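Long-range contact in putative esterase/lipase/thioesterase (Silicibacter sp., PDB 2PBL), which is a putative esterase, lipase or thioesterase of the alpha/beta-hydrolase fold, probably hydrolysing ester or thioester bonds: residues I160-R173 / P196-W210. Numbering follows the deposited sequence.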
loop_
_atom_site.group_PDB
_atom_site.type_symbol
_atom_site.label_atom_id
_atom_site.label_comp_id
_atom_site.label_asym_id
_atom_site.label_seq_id
_atom_site.Cartn_x
_atom_site.Cartn_y
_atom_site.Cartn_z
ATOM N N ILE A 160 -11.653 10.035 -3.923
ATOM C CA ILE A 160 -10.904 9.418 -2.815
ATOM C C ILE A 160 -11.375 10.048 -1.503
ATOM O O ILE A 160 -11.283 11.271 -1.304
ATOM C CB ILE A 160 -9.407 9.566 -2.960
ATOM C CG1 ILE A 160 -8.908 8.805 -4.185
ATOM C CG2 ILE A 160 -8.658 9.044 -1.703
ATOM C CD1 ILE A 160 -7.449 9.124 -4.496
ATOM N N ARG A 161 -11.818 9.192 -0.585
ATOM C CA ARG A 161 -12.361 9.614 0.701
ATOM C C ARG A 161 -11.337 9.546 1.817
ATOM O O ARG A 161 -11.210 10.479 2.594
ATOM C CB ARG A 161 -13.606 8.771 1.038
ATOM C CG ARG A 161 -14.187 9.007 2.402
ATOM C CD ARG A 161 -15.558 8.449 2.577
ATOM N NE ARG A 161 -16.016 8.549 3.969
ATOM C CZ ARG A 161 -16.544 9.657 4.492
ATOM N NH1 ARG A 161 -16.621 10.775 3.786
ATOM N NH2 ARG A 161 -16.923 9.671 5.756
ATOM N N ASN A 162 -10.617 8.437 1.882
ATOM C CA ASN A 162 -9.627 8.177 2.945
ATOM C C ASN A 162 -8.377 7.572 2.316
ATOM O O ASN A 162 -8.449 6.766 1.358
ATOM C CB ASN A 162 -10.101 7.105 3.975
ATOM C CG ASN A 162 -11.436 7.401 4.664
ATOM O OD1 ASN A 162 -11.691 8.509 5.048
ATOM N ND2 ASN A 162 -12.317 6.313 4.902
ATOM N N VAL A 163 -7.221 7.936 2.865
ATOM C CA VAL A 163 -5.948 7.318 2.503
ATOM C C VAL A 163 -5.248 6.947 3.808
ATOM O O VAL A 163 -4.973 7.832 4.644
ATOM C CB VAL A 163 -5.019 8.196 1.627
ATOM C CG1 VAL A 163 -3.762 7.398 1.320
ATOM C CG2 VAL A 163 -5.706 8.577 0.345
ATOM N N VAL A 164 -4.928 5.649 3.936
ATOM C CA VAL A 164 -4.290 5.065 5.142
ATOM C C VAL A 164 -3.023 4.316 4.759
ATOM O O VAL A 164 -3.053 3.099 4.488
ATOM C CB VAL A 164 -5.245 4.129 5.945
ATOM C CG1 VAL A 164 -4.577 3.655 7.255
ATOM C CG2 VAL A 164 -6.539 4.846 6.247
ATOM N N PRO A 165 -1.885 5.035 4.727
ATOM C CA PRO A 165 -0.568 4.427 4.475
ATOM C C PRO A 165 -0.102 3.780 5.748
ATOM O O PRO A 165 -0.065 4.437 6.799
ATOM C CB PRO A 165 0.322 5.649 4.202
ATOM C CG PRO A 165 -0.614 6.777 3.951
ATOM C CD PRO A 165 -1.742 6.510 4.834
ATOM N N ILE A 166 0.128 2.475 5.674
ATOM C CA ILE A 166 0.474 1.695 6.808
ATOM C C ILE A 166 1.997 1.525 6.747
ATOM O O ILE A 166 2.530 0.928 5.800
ATOM C CB ILE A 166 -0.223 0.334 6.745
ATOM C CG1 ILE A 166 -1.761 0.503 6.632
ATOM C CG2 ILE A 166 0.178 -0.469 7.949
ATOM C CD1 ILE A 166 -2.524 -0.856 6.185
ATOM N N SER A 167 2.695 2.074 7.736
ATOM C CA SER A 167 4.147 1.981 7.796
ATOM C C SER A 167 4.764 2.454 6.476
ATOM O O SER A 167 5.586 1.763 5.864
ATOM C CB SER A 167 4.536 0.545 8.102
ATOM O OG SER A 167 3.733 0.036 9.177
ATOM N N PRO A 168 4.405 3.687 6.048
ATOM C CA PRO A 168 4.893 4.168 4.769
ATOM C C PRO A 168 6.368 4.642 4.706
ATOM O O PRO A 168 6.999 5.007 5.717
ATOM C CB PRO A 168 4.030 5.413 4.536
ATOM C CG PRO A 168 3.810 5.938 5.960
ATOM C CD PRO A 168 3.510 4.660 6.710
ATOM N N LEU A 169 6.897 4.601 3.502
ATOM C CA LEU A 169 8.128 5.327 3.186
ATOM C C LEU A 169 7.671 6.688 2.650
ATOM O O LEU A 169 7.110 6.756 1.528
ATOM C CB LEU A 169 8.940 4.566 2.156
ATOM C CG LEU A 169 9.378 3.282 2.901
ATOM C CD1 LEU A 169 9.436 2.051 2.087
ATOM C CD2 LEU A 169 10.700 3.587 3.606
ATOM N N SER A 170 7.966 7.765 3.388
ATOM C CA SER A 170 7.517 9.114 3.028
ATOM C C SER A 170 8.590 10.042 2.483
ATOM O O SER A 170 8.286 11.047 1.805
ATOM C CB SER A 170 6.838 9.769 4.217
ATOM O OG SER A 170 7.748 9.957 5.280
ATOM N N ASP A 171 9.839 9.687 2.789
ATOM C CA ASP A 171 10.984 10.434 2.377
ATOM C C ASP A 171 11.905 9.365 1.846
ATOM O O ASP A 171 12.338 8.456 2.594
ATOM C CB ASP A 171 11.559 11.161 3.585
ATOM C CG ASP A 171 12.699 12.105 3.216
ATOM O OD1 ASP A 171 13.228 12.033 2.089
ATOM O OD2 ASP A 171 13.065 12.903 4.079
ATOM N N LEU A 172 12.129 9.383 0.536
ATOM C CA LEU A 172 13.021 8.397 -0.043
ATOM C C LEU A 172 14.513 8.760 0.014
ATOM O O LEU A 172 15.339 7.921 -0.308
ATOM C CB LEU A 172 12.613 8.118 -1.481
ATOM C CG LEU A 172 11.140 7.708 -1.691
ATOM C CD1 LEU A 172 10.969 7.206 -3.169
ATOM C CD2 LEU A 172 10.654 6.665 -0.727
ATOM N N ARG A 173 14.855 9.968 0.416
ATOM C CA ARG A 173 16.274 10.378 0.448
ATOM C C ARG A 173 17.186 9.443 1.249
ATOM O O ARG A 173 18.270 9.090 0.798
ATOM C CB ARG A 173 16.423 11.768 1.010
ATOM C CG ARG A 173 15.891 12.923 0.145
ATOM C CD ARG A 173 15.792 14.090 1.120
ATOM N NE ARG A 173 15.290 15.320 0.553
ATOM C CZ ARG A 173 14.106 15.890 0.811
ATOM N NH1 ARG A 173 13.822 17.032 0.198
ATOM N NH2 ARG A 173 13.210 15.370 1.663
ATOM N N PRO A 196 6.573 11.580 -0.843
ATOM C CA PRO A 196 5.320 12.141 -0.371
ATOM C C PRO A 196 5.471 13.387 0.519
ATOM O O PRO A 196 4.645 14.281 0.447
ATOM C CB PRO A 196 4.725 10.950 0.397
ATOM C CG PRO A 196 5.218 9.821 -0.336
ATOM C CD PRO A 196 6.573 10.116 -0.670
ATOM N N VAL A 197 6.529 13.475 1.334
ATOM C CA VAL A 197 6.702 14.670 2.156
ATOM C C VAL A 197 6.867 15.933 1.299
ATOM O O VAL A 197 6.565 17.019 1.774
ATOM C CB VAL A 197 7.892 14.598 3.156
ATOM C CG1 VAL A 197 7.691 13.528 4.123
ATOM C CG2 VAL A 197 9.232 14.472 2.425
ATOM N N GLU A 198 7.282 15.773 0.043
ATOM C CA GLU A 198 7.465 16.906 -0.891
ATOM C C GLU A 198 6.225 17.395 -1.612
ATOM O O GLU A 198 6.253 18.416 -2.301
ATOM C CB GLU A 198 8.494 16.511 -1.943
ATOM C CG GLU A 198 9.812 16.241 -1.334
ATOM C CD GLU A 198 10.399 17.468 -0.652
ATOM O OE1 GLU A 198 10.489 18.522 -1.314
ATOM O OE2 GLU A 198 10.759 17.352 0.544
HETATM N N MSE A 199 5.131 16.653 -1.482
HETATM C CA MSE A 199 3.923 16.954 -2.212
HETATM C C MSE A 199 3.201 18.053 -1.560
HETATM O O MSE A 199 2.828 17.958 -0.406
HETATM C CB MSE A 199 3.044 15.712 -2.301
HETATM C CG MSE A 199 3.529 14.767 -3.251
HETATM SE SE MSE A 199 2.593 12.990 -2.893
HETATM C CE MSE A 199 0.696 13.487 -2.897
ATOM N N GLN A 200 3.006 19.120 -2.316
ATOM C CA GLN A 200 2.312 20.277 -1.800
ATOM C C GLN A 200 0.882 20.318 -2.223
ATOM O O GLN A 200 0.054 20.909 -1.541
ATOM C CB GLN A 200 3.053 21.524 -2.240
ATOM C CG GLN A 200 4.518 21.521 -1.852
ATOM C CD GLN A 200 4.729 21.359 -0.349
ATOM O OE1 GLN A 200 3.835 21.649 0.469
ATOM N NE2 GLN A 200 5.916 20.874 0.024
ATOM N N ASN A 201 0.553 19.677 -3.327
ATOM C CA ASN A 201 -0.795 19.697 -3.812
ATOM C C ASN A 201 -1.357 18.342 -3.596
ATOM O O ASN A 201 -0.757 17.364 -4.035
ATOM C CB ASN A 201 -0.797 20.039 -5.297
ATOM C CG ASN A 201 -0.103 21.347 -5.571
ATOM O OD1 ASN A 201 0.875 21.396 -6.334
ATOM N ND2 ASN A 201 -0.552 22.409 -4.886
ATOM N N ARG A 202 -2.475 18.258 -2.871
ATOM C CA ARG A 202 -3.070 16.973 -2.629
ATOM C C ARG A 202 -4.573 16.992 -2.776
ATOM O O ARG A 202 -5.203 17.968 -2.448
ATOM C CB ARG A 202 -2.704 16.480 -1.238
ATOM C CG ARG A 202 -1.200 16.354 -1.050
ATOM C CD ARG A 202 -0.830 15.880 0.292
ATOM N NE ARG A 202 -1.333 16.708 1.392
ATOM C CZ ARG A 202 -0.732 17.779 1.891
ATOM N NH1 ARG A 202 0.412 18.234 1.392
ATOM N NH2 ARG A 202 -1.293 18.415 2.913
ATOM N N TYR A 203 -5.120 15.953 -3.370
ATOM C CA TYR A 203 -6.543 15.778 -3.359
ATOM C C TYR A 203 -7.010 15.782 -1.909
ATOM O O TYR A 203 -6.296 15.347 -0.987
ATOM C CB TYR A 203 -6.960 14.453 -3.995
ATOM C CG TYR A 203 -6.815 14.431 -5.517
ATOM C CD1 TYR A 203 -7.607 15.253 -6.308
ATOM C CD2 TYR A 203 -5.935 13.559 -6.148
ATOM C CE1 TYR A 203 -7.495 15.243 -7.649
ATOM C CE2 TYR A 203 -5.825 13.534 -7.507
ATOM C CZ TYR A 203 -6.606 14.386 -8.261
ATOM O OH TYR A 203 -6.530 14.333 -9.631
ATOM N N ASP A 204 -8.228 16.270 -1.727
ATOM C CA ASP A 204 -8.842 16.339 -0.435
ATOM C C ASP A 204 -9.231 14.915 -0.031
ATOM O O ASP A 204 -9.994 14.213 -0.751
ATOM C CB ASP A 204 -10.093 17.215 -0.487
ATOM C CG ASP A 204 -9.774 18.680 -0.799
ATOM O OD1 ASP A 204 -9.645 19.032 -1.982
ATOM O OD2 ASP A 204 -9.692 19.455 0.155
ATOM N N ALA A 205 -8.734 14.503 1.123
ATOM C CA ALA A 205 -8.986 13.144 1.642
ATOM C C ALA A 205 -8.470 13.102 3.065
ATOM O O ALA A 205 -7.560 13.855 3.397
ATOM C CB ALA A 205 -8.294 12.109 0.832
ATOM N N LYS A 206 -9.081 12.267 3.907
ATOM C CA LYS A 206 -8.625 12.148 5.284
ATOM C C LYS A 206 -7.498 11.113 5.218
ATOM O O LYS A 206 -7.715 9.940 4.826
ATOM C CB LYS A 206 -9.742 11.679 6.203
ATOM C CG LYS A 206 -9.434 11.825 7.700
ATOM C CD LYS A 206 -10.672 11.387 8.520
ATOM C CE LYS A 206 -10.655 11.724 10.036
ATOM N NZ LYS A 206 -11.998 11.261 10.681
ATOM N N VAL A 207 -6.317 11.549 5.623
ATOM C CA VAL A 207 -5.137 10.738 5.621
ATOM C C VAL A 207 -4.793 10.380 7.078
ATOM O O VAL A 207 -4.691 11.245 7.920
ATOM C CB VAL A 207 -3.907 11.505 5.023
ATOM C CG1 VAL A 207 -2.642 10.565 5.053
ATOM C CG2 VAL A 207 -4.179 11.969 3.622
ATOM N N THR A 208 -4.568 9.094 7.321
ATOM C CA THR A 208 -4.216 8.597 8.653
ATOM C C THR A 208 -2.983 7.708 8.470
ATOM O O THR A 208 -3.053 6.702 7.782
ATOM C CB THR A 208 -5.365 7.806 9.306
ATOM O OG1 THR A 208 -6.558 8.612 9.387
ATOM C CG2 THR A 208 -4.969 7.377 10.737
ATOM N N VAL A 209 -1.870 8.110 9.064
ATOM C CA VAL A 209 -0.637 7.340 9.009
ATOM C C VAL A 209 -0.678 6.345 10.162
ATOM O O VAL A 209 -0.828 6.690 11.334
ATOM C CB VAL A 209 0.603 8.222 9.047
ATOM C CG1 VAL A 209 1.871 7.365 8.850
ATOM C CG2 VAL A 209 0.500 9.293 7.991
ATOM N N TRP A 210 -0.582 5.085 9.792
ATOM C CA TRP A 210 -0.734 3.984 10.729
ATOM C C TRP A 210 0.598 3.265 10.789
ATOM O O TRP A 210 1.090 2.773 9.800
ATOM C CB TRP A 210 -1.860 3.080 10.212
ATOM C CG TRP A 210 -2.298 2.052 11.145
ATOM C CD1 TRP A 210 -1.601 0.929 11.514
ATOM C CD2 TRP A 210 -3.506 2.047 11.897
ATOM N NE1 TRP A 210 -2.324 0.223 12.429
ATOM C CE2 TRP A 210 -3.490 0.892 12.697
ATOM C CE3 TRP A 210 -4.611 2.912 11.971
ATOM C CZ2 TRP A 210 -4.556 0.548 13.550
ATOM C CZ3 TRP A 210 -5.652 2.586 12.828
ATOM C CH2 TRP A 210 -5.626 1.399 13.591
#
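Arg173 and Glu198 meet nearly at right angles: the guanidinium and carboxylate planes lie 89° apart, and OE2 of Glu198 comes to the guanidinium edge, 3.1 Å from Arg173 NH1, in a salt bridge whose hydrogen bonds are weak. The extended arginine chain, from CG to NE, carries the charge this far, while Glu198 bends in mid-chain to meet it. Asp171 OD2 lies in the guanidinium plane at the same group, and Asp171 OD1 accepts from Arg173 N at 3.1 Å, an Asx turn. With an alanine here in place of Arg173, Asp171 and Glu198 would probably be left without the cation they share. Beside this network, Val197 lays CG1 3.8 Å from Ser170 OG, a hydroxyl bonded to Gln222 O, and Val197 N donates to Ser170 O.

Earlier in the first segment, strand 160-166 pairs with strand 206-210 in parallel, 12° apart. Beta-branched residues suit this extended backbone. Val164 and Trp210 lie side by side, pointing the same way; with CG1 anti to the backbone N (chi1 -175°), the valine sets that methyl 4.1 Å from Trp210 CB. On the other face, Pro168 sets CG and CD, each 3.8 Å away, against Val209 CG1, the two side chains meeting at a slant. Pro165 has no N-H to give, but its carbonyl O accepts from Trp210 N in an almost straight bond. Ser167 N closes the strand pairing on Trp210 O at 2.7 Å; Ser167 OG bonds to Glu215 OE2, and Glu215 with Ser137 and His242 probably forms the catalytic triad.

Within the central sheet, strand 131-136 flanks 160-166 and strand 233-237 flanks 206-212; helix 255-261 covers Val164, Thr208 and Trp210, whereas helix 138-145 packs on Val163 and Pro196.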